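Local structure of 2,3-dihydroxybenzoate-AMP ligase (Bacillus subtilis, 1MDB) at residues 259-264 and 283-288; 272-277 and 299-304; 303-308 and 324-329; 338-343 and 350-355. The protein is an AMP-binding enzyme of the ANL superfamily, built from a large N-terminal part followed by a smaller C-terminal domain. One frame throughout, in Å; residues are numbered along the deposited sequence.

How the contacts relate
Following the chain from its N terminus, residues 259-264 open contact 1 at the start of helix 261-271, and residues 272-277 open contact 2 before 283-288 closes contact 1. Contact 2 closes at 299-304, so the two loops cross, and Trp286 packs on Thr276 where they meet. Contact 3 begins on Leu303 and Gln304, which it shares with contact 2, and closes at 324-329; its Val305 touches Ala283 of contact 1. Contact 4 follows in series, a short loop from 338-343 that closes at 350-355; Thr340 ties it to Gln327 and Gln328. With these Thr340 bonds, contacts 2 to 4 span five successive strands of one sheet, from 275-278 to 355-356, while contact 1 joins two helices beside it.

Contact 1 of 4, residues 259-264 and 283-288; sequences PSPDDA and AMVWMD
Pro259, Pro261 and Ala264 meet Trp286 in a contact between the N-terminal end of helix 261-271, with its preceding loop, and helix 280-292, beside the large sheet of an alpha/beta fold. Pro261 and Ala264 lie in the first turn and Pro259 in the loop before it, whereas Trp286 stands on the connecting helix of the beta-alpha-beta unit that starts with strand 275-278. The indole carries nearly the whole contact. Its NE1 donates to Pro259 O at 3.0 Å with an N-H...O angle of 148°, and the oxygen lies at the ring edge, almost in the plane of the indole. This bond, with the packing around the ring, helps to set its rotation and satisfies the one polar atom of a buried side chain. Two carbons approach the indole at a slant, one at each of its rings: Pro261 CG sits 3.6 Å from Trp286 CD1, and Ala264 CB 3.4 Å from Trp286 CZ2. Val285 CG1 reaches Pro261 CD at 4.0 Å; it stands anti to its backbone N (chi1 177°), which brings this methyl to the proline ring. Beyond the two segments, the indole packs against Thr276 and Leu278 of the sheet and makes an edge-to-face contact with Phe265. Ser260, the N-cap residue, accepts at O from Asp263 N and Ala264 N in the first turn, while its OG takes the capping bond from Asp262 N at 3.3 Å.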
loop_
_atom_site.group_PDB
_atom_site.type_symbol
_atom_site.label_atom_id
_atom_site.label_comp_id
_atom_site.label_asym_id
_atom_site.label_seq_id
_atom_site.Cartn_x
_atom_site.Cartn_y
_atom_site.Cartn_z
ATOM N N PRO A 259 7.375 6.676 9.995
ATOM C CA PRO A 259 7.826 5.282 9.883
ATOM C C PRO A 259 9.132 5.011 10.625
ATOM O O PRO A 259 9.449 3.861 10.927
ATOM C CB PRO A 259 8.026 5.090 8.375
ATOM C CG PRO A 259 7.269 6.221 7.741
ATOM C CD PRO A 259 7.499 7.361 8.701
ATOM N N SER A 260 9.886 6.073 10.895
ATOM C CA SER A 260 11.194 5.970 11.539
ATOM C C SER A 260 11.283 5.225 12.869
ATOM O O SER A 260 10.397 5.324 13.713
ATOM C CB SER A 260 11.789 7.370 11.717
ATOM O OG SER A 260 12.982 7.326 12.477
ATOM N N PRO A 261 12.366 4.450 13.064
ATOM C CA PRO A 261 12.560 3.699 14.307
ATOM C C PRO A 261 12.482 4.618 15.533
ATOM O O PRO A 261 11.955 4.235 16.573
ATOM C CB PRO A 261 13.946 3.097 14.123
ATOM C CG PRO A 261 13.959 2.792 12.671
ATOM C CD PRO A 261 13.392 4.073 12.073
ATOM N N ASP A 262 13.011 5.830 15.405
ATOM C CA ASP A 262 12.976 6.774 16.510
ATOM C C ASP A 262 11.564 6.940 17.052
ATOM O O ASP A 262 11.375 7.074 18.257
ATOM C CB ASP A 262 13.529 8.131 16.078
ATOM C CG ASP A 262 15.037 8.153 16.044
ATOM O OD1 ASP A 262 15.653 7.833 17.081
ATOM O OD2 ASP A 262 15.611 8.488 14.994
ATOM N N ASP A 263 10.575 6.920 16.163
ATOM C CA ASP A 263 9.188 7.053 16.581
ATOM C C ASP A 263 8.516 5.720 16.884
ATOM O O ASP A 263 7.825 5.586 17.889
ATOM C CB ASP A 263 8.371 7.793 15.516
ATOM C CG ASP A 263 8.650 9.282 15.497
ATOM O OD1 ASP A 263 8.830 9.858 16.592
ATOM O OD2 ASP A 263 8.673 9.879 14.395
ATOM N N ALA A 264 8.734 4.735 16.015
ATOM C CA ALA A 264 8.126 3.412 16.140
ATOM C C ALA A 264 8.618 2.497 17.265
ATOM O O ALA A 264 7.809 1.843 17.924
ATOM C CB ALA A 264 8.242 2.675 14.805
ATOM N N ALA A 283 12.491 -1.594 5.901
ATOM C CA ALA A 283 12.925 -2.818 6.583
ATOM C C ALA A 283 14.436 -2.768 6.815
ATOM O O ALA A 283 14.924 -3.161 7.871
ATOM C CB ALA A 283 12.570 -4.030 5.755
ATOM N N MET A 284 15.177 -2.278 5.831
ATOM C CA MET A 284 16.625 -2.171 5.974
ATOM C C MET A 284 16.972 -1.184 7.100
ATOM O O MET A 284 17.839 -1.451 7.934
ATOM C CB MET A 284 17.253 -1.692 4.664
ATOM C CG MET A 284 16.852 -2.520 3.449
ATOM S SD MET A 284 17.172 -4.291 3.666
ATOM C CE MET A 284 16.713 -4.943 2.032
ATOM N N VAL A 285 16.301 -0.037 7.121
ATOM C CA VAL A 285 16.565 0.953 8.163
ATOM C C VAL A 285 16.227 0.384 9.541
ATOM O O VAL A 285 16.953 0.610 10.508
ATOM C CB VAL A 285 15.746 2.252 7.940
ATOM C CG1 VAL A 285 15.983 3.232 9.090
ATOM C CG2 VAL A 285 16.151 2.905 6.623
ATOM N N TRP A 286 15.132 -0.360 9.626
ATOM C CA TRP A 286 14.718 -0.942 10.899
ATOM C C TRP A 286 15.712 -1.979 11.400
ATOM O O TRP A 286 15.998 -2.040 12.601
ATOM C CB TRP A 286 13.327 -1.569 10.770
ATOM C CG TRP A 286 12.206 -0.573 10.948
ATOM C CD1 TRP A 286 12.139 0.692 10.428
ATOM C CD2 TRP A 286 10.999 -0.764 11.697
ATOM N NE1 TRP A 286 10.965 1.297 10.810
ATOM C CE2 TRP A 286 10.248 0.428 11.589
ATOM C CE3 TRP A 286 10.478 -1.826 12.446
ATOM C CZ2 TRP A 286 9.002 0.586 12.207
ATOM C CZ3 TRP A 286 9.237 -1.670 13.061
ATOM C CH2 TRP A 286 8.514 -0.472 12.935
ATOM N N MET A 287 16.240 -2.791 10.481
ATOM C CA MET A 287 17.208 -3.807 10.853
ATOM C C MET A 287 18.494 -3.162 11.358
ATOM O O MET A 287 19.055 -3.618 12.350
ATOM C CB MET A 287 17.488 -4.753 9.679
ATOM C CG MET A 287 16.256 -5.554 9.260
ATOM S SD MET A 287 16.628 -7.022 8.268
ATOM C CE MET A 287 16.582 -8.261 9.518
ATOM N N ASP A 288 18.958 -2.099 10.704
ATOM C CA ASP A 288 20.170 -1.425 11.180
ATOM C C ASP A 288 19.899 -0.879 12.573
ATOM O O ASP A 288 20.673 -1.089 13.508
ATOM C CB ASP A 288 20.564 -0.240 10.290
ATOM C CG ASP A 288 21.167 -0.666 8.971
ATOM O OD1 ASP A 288 21.636 0.221 8.230
ATOM O OD2 ASP A 288 21.169 -1.879 8.669
#

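Contact 2 of 4, residues 272-277 and 299-304; sequences KVTITA and SLQVLQ
Thr276 and Leu303 press together at the tight end of this contact, where residues 275-277 and 302-304 run parallel, 10° apart in direction. Thr276 CG2 and Leu303 CD1 are only 3.3 Å apart, closer than usual for two methyl groups, and the two side chains lie side by side, pointing the same way. On the other face of the sheet, Ile275 CG1 rests 4.0 Å from Val302 CB, and the extended Gln304 brings OE1 to 3.3 Å from Ala277 CB; the amide nitrogen of Gln304 is bound elsewhere, to Gln327 among others. A straight bond from Gln304 N to Thr276 O, 2.9 Å long, closes this buried end. The opposite end, with the exposed Lys272 and Gln301, is less regular. There Thr274 O accepts both Gln301 N and Val302 N, which arrive from the same face of its carbonyl plane. Ser299 OG, set between its backbone N and carbonyl carbon (chi1 58°), turns to Val273 O and donates at 3.0 Å from above the plane of that carbonyl. Helix 280-292 links the two neighbouring strands, as expected of a beta-alpha-beta crossover in the parallel part of a mixed sheet.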
loop_
_atom_site.group_PDB
_atom_site.type_symbol
_atom_site.label_atom_id
_atom_site.label_comp_id
_atom_site.label_asym_id
_atom_site.label_seq_id
_atom_site.Cartn_x
_atom_site.Cartn_y
_atom_site.Cartn_z
ATOM N N LYS A 272 3.497 -2.324 23.415
ATOM C CA LYS A 272 3.607 -3.767 23.213
ATOM C C LYS A 272 2.934 -4.232 21.926
ATOM O O LYS A 272 2.060 -5.096 21.930
ATOM C CB LYS A 272 3.041 -4.519 24.423
ATOM C CG LYS A 272 4.076 -4.685 25.520
ATOM C CD LYS A 272 3.468 -5.048 26.850
ATOM C CE LYS A 272 4.567 -5.126 27.894
ATOM N NZ LYS A 272 5.496 -3.957 27.784
ATOM N N VAL A 273 3.364 -3.642 20.818
ATOM C CA VAL A 273 2.848 -3.983 19.503
ATOM C C VAL A 273 3.177 -5.436 19.144
ATOM O O VAL A 273 4.305 -5.891 19.334
ATOM C CB VAL A 273 3.462 -3.067 18.430
ATOM C CG1 VAL A 273 2.855 -3.384 17.074
ATOM C CG2 VAL A 273 3.245 -1.605 18.801
ATOM N N THR A 274 2.189 -6.153 18.619
ATOM C CA THR A 274 2.356 -7.548 18.222
ATOM C C THR A 274 2.582 -7.712 16.717
ATOM O O THR A 274 2.970 -8.788 16.254
ATOM C CB THR A 274 1.120 -8.379 18.586
ATOM O OG1 THR A 274 -0.017 -7.887 17.866
ATOM C CG2 THR A 274 0.861 -8.312 20.090
ATOM N N ILE A 275 2.334 -6.650 15.955
ATOM C CA ILE A 275 2.505 -6.715 14.502
ATOM C C ILE A 275 2.587 -5.343 13.834
ATOM O O ILE A 275 1.879 -4.414 14.228
ATOM C CB ILE A 275 1.338 -7.489 13.847
ATOM C CG1 ILE A 275 1.494 -7.479 12.320
ATOM C CG2 ILE A 275 0.007 -6.869 14.269
ATOM C CD1 ILE A 275 0.360 -8.174 11.563
ATOM N N THR A 276 3.462 -5.223 12.834
ATOM C CA THR A 276 3.603 -3.982 12.083
ATOM C C THR A 276 3.969 -4.303 10.629
ATOM O O THR A 276 4.344 -5.440 10.301
ATOM C CB THR A 276 4.649 -3.042 12.721
ATOM O OG1 THR A 276 4.583 -1.759 12.088
ATOM C CG2 THR A 276 6.049 -3.596 12.578
ATOM N N ALA A 277 3.849 -3.315 9.749
ATOM C CA ALA A 277 4.134 -3.547 8.339
ATOM C C ALA A 277 5.081 -2.514 7.757
ATOM O O ALA A 277 4.903 -1.308 7.953
ATOM C CB ALA A 277 2.833 -3.568 7.546
ATOM N N SER A 299 7.824 -7.780 22.201
ATOM C CA SER A 299 6.402 -8.094 22.056
ATOM C C SER A 299 6.023 -8.386 20.604
ATOM O O SER A 299 4.957 -8.940 20.317
ATOM C CB SER A 299 5.558 -6.931 22.567
ATOM O OG SER A 299 5.872 -5.735 21.867
ATOM N N LEU A 300 6.902 -8.013 19.684
ATOM C CA LEU A 300 6.639 -8.224 18.267
ATOM C C LEU A 300 6.522 -9.712 17.917
ATOM O O LEU A 300 7.421 -10.503 18.210
ATOM C CB LEU A 300 7.754 -7.565 17.452
ATOM C CG LEU A 300 7.395 -6.900 16.123
ATOM C CD1 LEU A 300 6.223 -5.948 16.310
ATOM C CD2 LEU A 300 8.609 -6.160 15.602
ATOM N N GLN A 301 5.402 -10.086 17.299
ATOM C CA GLN A 301 5.157 -11.468 16.893
ATOM C C GLN A 301 5.237 -11.658 15.376
ATOM O O GLN A 301 5.632 -12.719 14.892
ATOM C CB GLN A 301 3.771 -11.911 17.368
ATOM C CG GLN A 301 3.648 -12.121 18.871
ATOM C CD GLN A 301 2.207 -12.244 19.308
ATOM O OE1 GLN A 301 1.443 -13.019 18.739
ATOM N NE2 GLN A 301 1.823 -11.476 20.319
ATOM N N VAL A 302 4.853 -10.625 14.629
ATOM C CA VAL A 302 4.855 -10.676 13.170
ATOM C C VAL A 302 5.299 -9.356 12.557
ATOM O O VAL A 302 4.787 -8.293 12.905
ATOM C CB VAL A 302 3.446 -10.995 12.618
ATOM C CG1 VAL A 302 3.446 -10.921 11.094
ATOM C CG2 VAL A 302 3.005 -12.372 13.086
ATOM N N LEU A 303 6.258 -9.435 11.645
ATOM C CA LEU A 303 6.754 -8.254 10.962
ATOM C C LEU A 303 6.488 -8.440 9.469
ATOM O O LEU A 303 7.078 -9.316 8.828
ATOM C CB LEU A 303 8.253 -8.075 11.212
ATOM C CG LEU A 303 8.845 -6.828 10.543
ATOM C CD1 LEU A 303 8.234 -5.596 11.174
ATOM C CD2 LEU A 303 10.360 -6.806 10.702
ATOM N N GLN A 304 5.586 -7.633 8.926
ATOM C CA GLN A 304 5.234 -7.713 7.514
ATOM C C GLN A 304 6.155 -6.851 6.661
ATOM O O GLN A 304 6.488 -5.731 7.034
ATOM C CB GLN A 304 3.800 -7.225 7.274
ATOM C CG GLN A 304 2.693 -7.926 8.058
ATOM C CD GLN A 304 1.318 -7.440 7.633
ATOM O OE1 GLN A 304 0.988 -6.258 7.773
ATOM N NE2 GLN A 304 0.513 -8.344 7.095
#

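Contact 3 of 4, residues 303-308 and 324-329; sequences LQVGGA and CTLQQV. With AMP (adenosine monophosphate), chain D; DBH (2,3-dihydroxy-benzoic acid), chain E.
Val305 O takes two bonds, one from Val329 N at 3.0 Å and one from a water at 3.2 Å. The backbone donor comes from well above the carbonyl plane, and the water has further, weak bonds to Gln328 NE2, Ala308 O and the N6 amino group of adenosine monophosphate. Residues 303-306 and 325-329 run parallel, their directions 28° apart, and Leu303 N, Val305 N and Gln327 N supply the other backbone bonds across the pair. A side-chain bond runs beside them: Gln304 NE2 donates to Gln327 OE1 at 2.9 Å, nearly straight and within the plane of its own amide, although the two amide planes are turned 40° apart. Gln327 reaches this position fully extended, with CG anti to its backbone N (chi1 -176°). Gln304 NE2 also donates to Ser240 O, and Gln327 NE2 goes on to Thr340 O, which makes a buried chain of bonds through the two amides. On the other face of the sheet, Val305 CG2 packs 3.6 Å from Leu326 CD1. Towards the C-terminal ends of the strands, Gly306 CA approaches Val329 O to 3.1 Å, a closeness that leaves no place for a side-chain carbon on that residue. That same oxygen accepts N6 of adenosine monophosphate at 2.7 Å. Val329 CG1 lies 3.6 Å from C9 of 2,3-dihydroxy-benzoic acid, and Gly307 CA touches the same ring. Both ligands thus sit at the carboxyl ends of parallel strands, the usual position of a binding site in an alpha/beta sheet.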
loop_
_atom_site.group_PDB
_atom_site.type_symbol
_atom_site.label_atom_id
_atom_site.label_comp_id
_atom_site.label_asym_id
_atom_site.label_seq_id
_atom_site.Cartn_x
_atom_site.Cartn_y
_atom_site.Cartn_z
ATOM N N LEU A 303 6.258 -9.435 11.645
ATOM C CA LEU A 303 6.754 -8.254 10.962
ATOM C C LEU A 303 6.488 -8.440 9.469
ATOM O O LEU A 303 7.078 -9.316 8.828
ATOM C CB LEU A 303 8.253 -8.075 11.212
ATOM C CG LEU A 303 8.845 -6.828 10.543
ATOM C CD1 LEU A 303 8.234 -5.596 11.174
ATOM C CD2 LEU A 303 10.360 -6.806 10.702
ATOM N N GLN A 304 5.586 -7.633 8.926
ATOM C CA GLN A 304 5.234 -7.713 7.514
ATOM C C GLN A 304 6.155 -6.851 6.661
ATOM O O GLN A 304 6.488 -5.731 7.034
ATOM C CB GLN A 304 3.800 -7.225 7.274
ATOM C CG GLN A 304 2.693 -7.926 8.058
ATOM C CD GLN A 304 1.318 -7.440 7.633
ATOM O OE1 GLN A 304 0.988 -6.258 7.773
ATOM N NE2 GLN A 304 0.513 -8.344 7.095
ATOM N N VAL A 305 6.567 -7.386 5.514
ATOM C CA VAL A 305 7.390 -6.638 4.578
ATOM C C VAL A 305 6.818 -6.892 3.190
ATOM O O VAL A 305 6.704 -8.043 2.748
ATOM C CB VAL A 305 8.860 -7.060 4.637
ATOM C CG1 VAL A 305 9.689 -6.124 3.761
ATOM C CG2 VAL A 305 9.361 -6.998 6.075
ATOM N N GLY A 306 6.418 -5.817 2.517
ATOM C CA GLY A 306 5.836 -5.954 1.198
ATOM C C GLY A 306 5.794 -4.635 0.450
ATOM O O GLY A 306 6.458 -3.681 0.840
ATOM N N GLY A 307 5.003 -4.583 -0.617
ATOM C CA GLY A 307 4.915 -3.373 -1.421
ATOM C C GLY A 307 5.919 -3.503 -2.552
ATOM O O GLY A 307 5.725 -2.985 -3.661
ATOM N N ALA A 308 7.004 -4.208 -2.240
ATOM C CA ALA A 308 8.094 -4.483 -3.166
ATOM C C ALA A 308 8.738 -5.758 -2.647
ATOM O O ALA A 308 8.557 -6.119 -1.489
ATOM C CB ALA A 308 9.122 -3.330 -3.160
ATOM N N CYS A 324 11.079 -12.513 15.571
ATOM C CA CYS A 324 9.684 -12.778 15.272
ATOM C C CYS A 324 9.530 -13.390 13.892
ATOM O O CYS A 324 10.504 -13.578 13.175
ATOM C CB CYS A 324 8.876 -11.481 15.358
ATOM S SG CYS A 324 9.397 -10.188 14.204
ATOM N N THR A 325 8.297 -13.707 13.529
ATOM C CA THR A 325 8.012 -14.290 12.232
ATOM C C THR A 325 7.920 -13.212 11.158
ATOM O O THR A 325 7.318 -12.147 11.368
ATOM C CB THR A 325 6.670 -15.044 12.225
ATOM O OG1 THR A 325 6.683 -16.070 13.224
ATOM C CG2 THR A 325 6.434 -15.672 10.867
ATOM N N LEU A 326 8.520 -13.493 10.009
ATOM C CA LEU A 326 8.466 -12.564 8.899
ATOM C C LEU A 326 7.290 -12.995 8.048
ATOM O O LEU A 326 6.976 -14.181 7.967
ATOM C CB LEU A 326 9.751 -12.633 8.068
ATOM C CG LEU A 326 9.635 -12.082 6.639
ATOM C CD1 LEU A 326 9.423 -10.560 6.692
ATOM C CD2 LEU A 326 10.895 -12.444 5.831
ATOM N N GLN A 327 6.606 -12.031 7.452
ATOM C CA GLN A 327 5.505 -12.356 6.564
ATOM C C GLN A 327 5.659 -11.474 5.342
ATOM O O GLN A 327 5.592 -10.247 5.441
ATOM C CB GLN A 327 4.134 -12.097 7.199
ATOM C CG GLN A 327 2.983 -12.557 6.269
ATOM C CD GLN A 327 1.593 -12.265 6.815
ATOM O OE1 GLN A 327 1.272 -11.123 7.153
ATOM N NE2 GLN A 327 0.757 -13.298 6.890
ATOM N N GLN A 328 5.902 -12.090 4.192
ATOM C CA GLN A 328 6.040 -11.319 2.973
ATOM C C GLN A 328 4.642 -11.081 2.452
ATOM O O GLN A 328 3.794 -11.967 2.489
ATOM C CB GLN A 328 6.893 -12.061 1.945
ATOM C CG GLN A 328 8.353 -12.176 2.369
ATOM C CD GLN A 328 9.297 -12.324 1.198
ATOM O OE1 GLN A 328 10.283 -13.053 1.274
ATOM N NE2 GLN A 328 9.008 -11.624 0.108
ATOM N N VAL A 329 4.398 -9.866 1.980
ATOM C CA VAL A 329 3.088 -9.519 1.490
ATOM C C VAL A 329 3.178 -8.920 0.097
ATOM O O VAL A 329 3.815 -7.891 -0.107
ATOM C CB VAL A 329 2.422 -8.510 2.442
ATOM C CG1 VAL A 329 0.961 -8.329 2.069
ATOM C CG2 VAL A 329 2.565 -8.992 3.878
HETATM P P AMP D . 0.099 -0.986 -4.734
HETATM O O1P AMP D . -1.323 -0.860 -5.214
HETATM O O2P AMP D . 0.792 0.315 -4.504
HETATM O O3P AMP D . 0.218 -1.906 -3.547
HETATM O "O5'" AMP D . 1.005 -1.634 -5.957
HETATM C "C5'" AMP D . 0.952 -3.047 -6.306
HETATM C "C4'" AMP D . 2.211 -3.428 -7.097
HETATM O "O4'" AMP D . 3.285 -3.256 -6.192
HETATM C "C3'" AMP D . 2.310 -4.869 -7.503
HETATM O "O3'" AMP D . 1.624 -5.129 -8.725
HETATM C "C2'" AMP D . 3.816 -5.086 -7.574
HETATM O "O2'" AMP D . 4.347 -4.703 -8.861
HETATM C "C1'" AMP D . 4.297 -4.220 -6.437
HETATM N N9 AMP D . 4.543 -5.247 -5.118
HETATM C C8 AMP D . 3.835 -5.176 -3.967
HETATM N N7 AMP D . 4.253 -6.073 -3.078
HETATM C C5 AMP D . 5.233 -6.704 -3.699
HETATM C C6 AMP D . 6.003 -7.731 -3.164
HETATM N N6 AMP D . 5.832 -8.196 -1.927
HETATM N N1 AMP D . 6.975 -8.245 -3.989
HETATM C C2 AMP D . 7.188 -7.793 -5.258
HETATM N N3 AMP D . 6.446 -6.798 -5.765
HETATM C C4 AMP D . 5.453 -6.231 -4.993
HETATM C C21 DBH E . 0.931 -2.514 -2.821
HETATM O O9 DBH E . 2.196 -2.256 -3.179
HETATM C C18 DBH E . 0.574 -3.484 -1.755
HETATM C C15 DBH E . 1.604 -4.135 -1.012
HETATM C C12 DBH E . 1.281 -5.074 -0.011
HETATM C C3 DBH E . -0.798 -3.786 -1.481
HETATM O O3 DBH E . -1.861 -3.176 -2.175
HETATM C C6 DBH E . -1.115 -4.726 -0.480
HETATM C C9 DBH E . -0.090 -5.372 0.253
HETATM O O6 DBH E . -2.432 -5.025 -0.217
HETATM O O HOH W 1 8.140 -9.033 0.124
#

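Contact 4 of 4, residues 338-343 and 350-355; sequences NYTRLD and VNTQGK
Lys355 and Tyr339 form an antiparallel hydrogen-bonded pair, with Lys355 N donating to Tyr339 O at 3.2 Å and Tyr339 N returning a weak bond to Lys355 O at 3.4 Å. Arg341 closes over this pair. Its NH1 gives a second weak bond to Lys355 O at 3.3 Å, with that oxygen at the edge of the guanidinium, in its plane. The lysine chain crosses the arginine at about a right angle and lays CE 3.5 Å above the centre of one guanidinium face. A bend at chi2 (-55°) folds the arginine back into this position. The two like charges stay apart, Arg341 NH2 and Lys355 NZ being 4.8 Å from each other, and Arg341 NH2 is held by Pro356 O. Gly354, with positive phi (79°), lets the chain turn close to the strand, its CA 3.2 Å from Tyr339 O. Further along, Thr340 CG2 leans on Thr352 OG1 at 3.6 Å; that hydroxyl accepts weakly from Gly354 N and also bonds to Ile348 O. In the next shell, Thr340 OG1 takes Gln328 N, and Asn338 ND2 donates to Phe330 O. Gln353 touches adenosine monophosphate and pairs through its backbone with Ile423 of strand 423-428. Strand 337-339 lies between strand 325-331 and the outermost strand 355-356, with the Tyr339 ring packed against helix 204-218.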
loop_
_atom_site.group_PDB
_atom_site.type_symbol
_atom_site.label_atom_id
_atom_site.label_comp_id
_atom_site.label_asym_id
_atom_site.label_seq_id
_atom_site.Cartn_x
_atom_site.Cartn_y
_atom_site.Cartn_z
ATOM N N ASN A 338 -1.294 -11.489 -1.679
ATOM C CA ASN A 338 -0.634 -12.757 -1.379
ATOM C C ASN A 338 0.180 -12.668 -0.093
ATOM O O ASN A 338 0.858 -11.662 0.155
ATOM C CB ASN A 338 0.313 -13.140 -2.523
ATOM C CG ASN A 338 -0.380 -13.192 -3.860
ATOM O OD1 ASN A 338 -1.120 -14.132 -4.154
ATOM N ND2 ASN A 338 -0.156 -12.167 -4.682
ATOM N N TYR A 339 0.143 -13.727 0.713
ATOM C CA TYR A 339 0.903 -13.746 1.965
ATOM C C TYR A 339 1.616 -15.073 2.188
ATOM O O TYR A 339 1.122 -16.122 1.786
ATOM C CB TYR A 339 -0.000 -13.579 3.200
ATOM C CG TYR A 339 -0.907 -12.371 3.291
ATOM C CD1 TYR A 339 -2.153 -12.363 2.669
ATOM C CD2 TYR A 339 -0.560 -11.272 4.088
ATOM C CE1 TYR A 339 -3.038 -11.295 2.847
ATOM C CE2 TYR A 339 -1.437 -10.201 4.268
ATOM C CZ TYR A 339 -2.670 -10.221 3.649
ATOM O OH TYR A 339 -3.544 -9.177 3.839
ATOM N N THR A 340 2.776 -15.030 2.833
ATOM C CA THR A 340 3.432 -16.273 3.204
ATOM C C THR A 340 2.618 -16.579 4.464
ATOM O O THR A 340 2.209 -15.649 5.174
ATOM C CB THR A 340 4.915 -16.076 3.585
ATOM O OG1 THR A 340 5.038 -15.004 4.525
ATOM C CG2 THR A 340 5.745 -15.780 2.350
ATOM N N ARG A 341 2.338 -17.848 4.737
ATOM C CA ARG A 341 1.543 -18.169 5.921
ATOM C C ARG A 341 2.388 -18.097 7.180
ATOM O O ARG A 341 3.582 -18.373 7.152
ATOM C CB ARG A 341 0.885 -19.541 5.769
ATOM C CG ARG A 341 -0.121 -19.605 4.615
ATOM C CD ARG A 341 -1.199 -18.519 4.735
ATOM N NE ARG A 341 -2.285 -18.678 3.767
ATOM C CZ ARG A 341 -2.266 -18.230 2.516
ATOM N NH1 ARG A 341 -1.206 -17.576 2.048
ATOM N NH2 ARG A 341 -3.311 -18.440 1.725
ATOM N N LEU A 342 1.762 -17.711 8.287
ATOM C CA LEU A 342 2.466 -17.556 9.554
ATOM C C LEU A 342 3.093 -18.834 10.125
ATOM O O LEU A 342 4.009 -18.765 10.952
ATOM C CB LEU A 342 1.529 -16.907 10.581
ATOM C CG LEU A 342 1.004 -15.523 10.168
ATOM C CD1 LEU A 342 0.012 -14.995 11.206
ATOM C CD2 LEU A 342 2.172 -14.555 10.008
ATOM N N ASP A 343 2.618 -19.992 9.680
ATOM C CA ASP A 343 3.162 -21.265 10.139
ATOM C C ASP A 343 3.877 -21.987 8.997
ATOM O O ASP A 343 3.918 -23.219 8.956
ATOM C CB ASP A 343 2.052 -22.165 10.687
ATOM C CG ASP A 343 0.906 -22.336 9.712
ATOM O OD1 ASP A 343 1.075 -22.001 8.519
ATOM O OD2 ASP A 343 -0.167 -22.814 10.142
ATOM N N VAL A 350 11.158 -16.924 3.511
ATOM C CA VAL A 350 12.333 -16.202 3.037
ATOM C C VAL A 350 12.544 -16.154 1.527
ATOM O O VAL A 350 13.197 -15.234 1.020
ATOM C CB VAL A 350 13.615 -16.774 3.693
ATOM C CG1 VAL A 350 14.867 -16.253 2.986
ATOM C CG2 VAL A 350 13.643 -16.387 5.168
ATOM N N ASN A 351 11.985 -17.110 0.794
ATOM C CA ASN A 351 12.212 -17.120 -0.645
ATOM C C ASN A 351 11.016 -16.885 -1.555
ATOM O O ASN A 351 11.177 -16.836 -2.773
ATOM C CB ASN A 351 12.919 -18.422 -1.038
ATOM C CG ASN A 351 14.264 -18.574 -0.357
ATOM O OD1 ASN A 351 15.201 -17.815 -0.621
ATOM N ND2 ASN A 351 14.367 -19.552 0.541
ATOM N N THR A 352 9.822 -16.737 -0.986
ATOM C CA THR A 352 8.644 -16.492 -1.814
ATOM C C THR A 352 7.903 -15.237 -1.361
ATOM O O THR A 352 8.221 -14.651 -0.331
ATOM C CB THR A 352 7.643 -17.675 -1.767
ATOM O OG1 THR A 352 6.881 -17.623 -0.552
ATOM C CG2 THR A 352 8.384 -19.001 -1.838
ATOM N N GLN A 353 6.910 -14.837 -2.145
ATOM C CA GLN A 353 6.098 -13.674 -1.829
ATOM C C GLN A 353 4.655 -14.117 -1.540
ATOM O O GLN A 353 3.704 -13.403 -1.854
ATOM C CB GLN A 353 6.125 -12.674 -2.998
ATOM C CG GLN A 353 7.401 -11.822 -3.111
ATOM C CD GLN A 353 8.683 -12.636 -3.238
ATOM O OE1 GLN A 353 9.343 -12.947 -2.244
ATOM N NE2 GLN A 353 9.037 -12.986 -4.461
ATOM N N GLY A 354 4.510 -15.309 -0.956
ATOM C CA GLY A 354 3.198 -15.842 -0.595
ATOM C C GLY A 354 2.331 -16.463 -1.680
ATOM O O GLY A 354 2.780 -16.670 -2.801
ATOM N N LYS A 355 1.084 -16.780 -1.329
ATOM C CA LYS A 355 0.117 -17.359 -2.266
ATOM C C LYS A 355 -1.220 -16.657 -2.044
ATOM O O LYS A 355 -1.486 -16.167 -0.953
ATOM C CB LYS A 355 -0.033 -18.874 -2.032
ATOM C CG LYS A 355 -0.582 -19.265 -0.665
ATOM C CD LYS A 355 -0.695 -20.786 -0.509
ATOM C CE LYS A 355 -1.187 -21.164 0.895
ATOM N NZ LYS A 355 -1.124 -22.632 1.189
#